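Local structure of acetyl-CoA acetyltransferase (Mycobacterium smegmatis, 4EGV) at residues Glu458-Arg463 with Asp500-Lys505; Ile472-Gly475 with Ser481-Leu484. The protein is a monomeric thiolase-like protein type 1 that may have acyltransferase activity. One frame throughout, in Å; residues are numbered along the deposited sequence.

In the fold
From the N terminus, the chain first builds the thiolase fold with its large mixed sheet. It then enters the region of the additional C-terminal domain, where both contacts lie. Strand 453-463 supplies the first half of contact 1. The next strand, 470-476, and strand 482-487 form the hairpin of contact 2, which closes a loop of only five residues. Helix 490-498 follows, and the loop behind it returns to strand 453-463 to complete contact 1. Contact 2 is therefore enclosed by the longer loop of contact 1. The two meet directly: strands 453-463 and 470-476 are sheet neighbours, and Glu458 forms a salt bridge with Arg482.

Contact 1 (Glu458-Arg463 with Asp500-Lys505); sequences ETYTVR and DPIGAK
Pro501 lies over one face of the Tyr460 ring. Pro501 CG is 3.4 Å from the centroid of the Tyr460 ring and 20° off its normal, a CH-pi contact. The proline carbon is offset toward the rim, on the side of CD2 and CE2. The two side chains cross at about a right angle. Pro501 CD follows further along the ring, 3.7 Å from Tyr460 CZ. A chi1 of 67° puts Tyr460 CG between its own backbone N and carbonyl carbon, and this turns the ring toward Pro501. The phenol oxygen is hydrogen-bonded to Arg203 of helix 191-206, so the ring is held at its far end as well.

Ile502 approaches the same ring obliquely, with Ile502 CD1 4.1 Å from Tyr460 CE2. Ile502 CG2 lies 4.3 Å from Glu458 O, a looser approach. The contact rests mainly on the carbons of Tyr460, Pro501 and Ile502; no hydrogen bond joins the segments. Leu496 of helix 490-498 packs against both Tyr460 and Pro501.

Pro501 to Ala504 form a type II beta turn, closed by a bond of 2.8 Å from Ala504 N to Pro501 O. Gly503 takes the third position with a positive phi of 93°, as is usual for this turn. On the adjacent strand 470-476, Ile474 faces both Glu458 and Thr459, a classic beta bulge just before Tyr460.

Contact 2 (Ile472-Gly475 with Ser481-Leu484); sequences IIIG and SRFL
Gly475 and Phe483 form an antiparallel hydrogen-bonded pair. Gly475 N donates to Phe483 O at 2.9 Å. In return, Phe483 N donates to Gly475 O at 3.2 Å. CA-H...O contacts supplement the pair. One runs from Arg482 CA to Gly475 O, another from Ile474 CA to Phe483 O, and a third from Leu484 CA to Ile473 O.

The ring contact belongs to the same pair. With chi1 at 64°, the Phe483 ring folds back over the neighbouring strand. Gly475 CA lies over one face of the Phe483 ring, 4.0 Å from its centroid, in a CH-pi contact. Gly475 has no side chain, which leaves room for the ring.

Apolar contacts form the other face of the hairpin. Ile474 and Leu484, a non-hydrogen-bonded pair, lie side by side and point the same way, with Ile474 CG1 3.7 Å from Leu484 CD2. Ile472 CG2 lies 4.2 Å from Leu484 CD2. The extended chain of Arg482 passes Ile474, with Arg482 CD 4.0 Å from Ile474 CG2. Beyond its link to Glu458, the guanidinium group bonds the carbonyl oxygens of Leu308 and Arg310.

Strand 453-463 flanks strand 470-476 on its other edge. Phe483 packs on Ile506 and Val508 of strand 505-509, while Ile473 meets Leu492 and Leu496 of helix 490-498.

Contact 1 (Glu458-Arg463 with Asp500-Lys505)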
# COMPACT_ATOMS: atom_id res chain seq x y z
N GLU A 458 -0.53 -14.54 -21.35
CA GLU A 458 -1.45 -13.53 -20.86
C GLU A 458 -0.68 -12.36 -20.26
O GLU A 458 -1.02 -11.20 -20.48
CB GLU A 458 -2.48 -14.11 -19.88
CG GLU A 458 -3.68 -13.18 -19.68
CD GLU A 458 -4.65 -13.66 -18.63
OE1 GLU A 458 -4.49 -14.79 -18.14
OE2 GLU A 458 -5.57 -12.90 -18.28
N THR A 459 0.36 -12.70 -19.51
CA THR A 459 1.28 -11.74 -18.93
C THR A 459 2.65 -12.39 -18.65
O THR A 459 2.81 -13.60 -18.73
CB THR A 459 0.67 -11.04 -17.71
OG1 THR A 459 1.53 -9.98 -17.26
CG2 THR A 459 0.42 -12.02 -16.60
N TYR A 460 3.62 -11.56 -18.34
CA TYR A 460 5.01 -11.96 -18.31
C TYR A 460 5.81 -10.97 -17.46
O TYR A 460 5.39 -9.83 -17.20
CB TYR A 460 5.59 -11.98 -19.74
CG TYR A 460 5.69 -10.61 -20.38
CD1 TYR A 460 6.89 -9.89 -20.38
CD2 TYR A 460 4.57 -10.01 -20.98
CE1 TYR A 460 6.98 -8.63 -20.94
CE2 TYR A 460 4.65 -8.74 -21.56
CZ TYR A 460 5.87 -8.05 -21.54
OH TYR A 460 5.96 -6.79 -22.10
N THR A 461 6.97 -11.42 -17.03
CA THR A 461 8.01 -10.50 -16.59
C THR A 461 9.39 -11.10 -16.91
O THR A 461 9.48 -12.27 -17.28
CB THR A 461 7.83 -10.12 -15.10
OG1 THR A 461 8.79 -9.13 -14.72
CG2 THR A 461 7.91 -11.34 -14.21
N VAL A 462 10.44 -10.30 -16.80
CA VAL A 462 11.78 -10.81 -16.99
C VAL A 462 12.66 -10.38 -15.82
O VAL A 462 12.58 -9.25 -15.35
CB VAL A 462 12.39 -10.30 -18.31
CG1 VAL A 462 13.75 -10.98 -18.57
CG2 VAL A 462 11.47 -10.54 -19.47
N ARG A 463 13.51 -11.29 -15.36
CA ARG A 463 14.49 -10.93 -14.33
C ARG A 463 15.82 -10.58 -14.97
O ARG A 463 16.48 -11.44 -15.51
CB ARG A 463 14.70 -12.05 -13.33
CG ARG A 463 13.43 -12.58 -12.71
CD ARG A 463 13.69 -13.19 -11.36
NE ARG A 463 14.31 -12.18 -10.51
CZ ARG A 463 14.15 -12.08 -9.20
NH1 ARG A 463 13.39 -12.93 -8.51
NH2 ARG A 463 14.77 -11.10 -8.58
N ASP A 500 6.94 -7.40 -27.98
CA ASP A 500 5.63 -7.35 -27.37
C ASP A 500 5.01 -8.74 -27.47
O ASP A 500 4.62 -9.17 -28.53
CB ASP A 500 4.77 -6.32 -28.10
CG ASP A 500 3.59 -5.88 -27.32
OD1 ASP A 500 3.08 -6.66 -26.54
OD2 ASP A 500 3.14 -4.75 -27.51
N PRO A 501 4.98 -9.44 -26.34
CA PRO A 501 4.65 -10.87 -26.33
C PRO A 501 3.18 -11.19 -26.13
O PRO A 501 2.75 -12.26 -26.54
CB PRO A 501 5.47 -11.39 -25.14
CG PRO A 501 5.60 -10.23 -24.23
CD PRO A 501 5.70 -9.02 -25.12
N ILE A 502 2.41 -10.30 -25.50
CA ILE A 502 1.06 -10.63 -25.20
C ILE A 502 0.38 -11.44 -26.28
O ILE A 502 0.22 -10.97 -27.38
CB ILE A 502 0.29 -9.38 -25.10
CG1 ILE A 502 1.09 -8.39 -24.28
CG2 ILE A 502 -1.02 -9.66 -24.49
CD1 ILE A 502 2.40 -8.09 -24.89
N GLY A 503 -0.06 -12.64 -25.98
CA GLY A 503 -0.83 -13.34 -26.98
C GLY A 503 -0.06 -14.26 -27.89
O GLY A 503 -0.62 -14.88 -28.76
N ALA A 504 1.24 -14.33 -27.68
CA ALA A 504 2.09 -15.15 -28.49
C ALA A 504 1.96 -16.59 -28.13
O ALA A 504 1.77 -16.91 -26.99
CB ALA A 504 3.47 -14.73 -28.32
N LYS A 505 2.07 -17.47 -29.12
CA LYS A 505 1.90 -18.90 -28.90
C LYS A 505 3.20 -19.50 -28.39
O LYS A 505 4.28 -19.20 -28.89
CB LYS A 505 1.45 -19.59 -30.20
CG LYS A 505 -0.02 -19.35 -30.62
CD LYS A 505 -1.00 -20.26 -29.81
CE LYS A 505 -2.40 -20.42 -30.45
NZ LYS A 505 -2.96 -19.13 -30.92

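Contact 2 (Ile472-Gly475 with Ser481-Leu484)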
# COMPACT_ATOMS: atom_id res chain seq x y z
N ILE A 472 9.25 -15.10 -16.63
CA ILE A 472 8.15 -15.75 -15.94
C ILE A 472 6.91 -15.42 -16.73
O ILE A 472 6.68 -14.26 -17.10
CB ILE A 472 7.96 -15.21 -14.53
CG1 ILE A 472 9.31 -15.04 -13.79
CG2 ILE A 472 6.91 -16.02 -13.80
CD1 ILE A 472 9.81 -16.20 -13.00
N ILE A 473 6.12 -16.44 -16.99
CA ILE A 473 4.95 -16.28 -17.82
C ILE A 473 3.71 -16.80 -17.08
O ILE A 473 3.75 -17.83 -16.43
CB ILE A 473 5.15 -17.01 -19.18
CG1 ILE A 473 6.39 -16.47 -19.88
CG2 ILE A 473 3.90 -16.92 -20.08
CD1 ILE A 473 6.54 -16.92 -21.31
N ILE A 474 2.61 -16.05 -17.17
CA ILE A 474 1.29 -16.61 -16.93
C ILE A 474 0.64 -16.80 -18.29
O ILE A 474 0.55 -15.86 -19.07
CB ILE A 474 0.42 -15.71 -16.06
CG1 ILE A 474 0.95 -15.63 -14.63
CG2 ILE A 474 -1.02 -16.21 -16.04
CD1 ILE A 474 0.52 -14.42 -13.89
N GLY A 475 0.16 -17.99 -18.52
CA GLY A 475 -0.46 -18.33 -19.77
C GLY A 475 -1.86 -18.85 -19.70
O GLY A 475 -2.42 -19.03 -18.67
N SER A 481 -7.99 -22.37 -18.93
CA SER A 481 -7.40 -22.34 -17.59
C SER A 481 -5.97 -21.76 -17.61
O SER A 481 -5.28 -21.93 -18.58
CB SER A 481 -7.42 -23.74 -16.98
OG SER A 481 -6.62 -24.62 -17.73
N ARG A 482 -5.54 -21.07 -16.54
CA ARG A 482 -4.19 -20.47 -16.46
C ARG A 482 -3.11 -21.42 -15.93
O ARG A 482 -3.39 -22.43 -15.28
CB ARG A 482 -4.20 -19.22 -15.58
CG ARG A 482 -4.73 -17.95 -16.24
CD ARG A 482 -4.85 -16.85 -15.21
NE ARG A 482 -5.49 -15.66 -15.72
CZ ARG A 482 -6.20 -14.79 -15.00
NH1 ARG A 482 -6.41 -14.94 -13.70
NH2 ARG A 482 -6.72 -13.73 -15.58
N PHE A 483 -1.87 -21.06 -16.23
CA PHE A 483 -0.69 -21.75 -15.70
C PHE A 483 0.47 -20.76 -15.59
O PHE A 483 0.43 -19.66 -16.15
CB PHE A 483 -0.28 -22.94 -16.59
CG PHE A 483 0.16 -22.54 -17.98
CD1 PHE A 483 1.49 -22.30 -18.26
CD2 PHE A 483 -0.78 -22.38 -19.01
CE1 PHE A 483 1.89 -21.91 -19.55
CE2 PHE A 483 -0.41 -21.99 -20.29
CZ PHE A 483 0.91 -21.76 -20.57
N LEU A 484 1.51 -21.19 -14.90
CA LEU A 484 2.76 -20.46 -14.78
C LEU A 484 3.88 -21.19 -15.52
O LEU A 484 3.87 -22.42 -15.61
CB LEU A 484 3.12 -20.32 -13.29
CG LEU A 484 2.55 -19.15 -12.52
CD1 LEU A 484 2.75 -19.41 -11.08
CD2 LEU A 484 3.29 -17.93 -12.97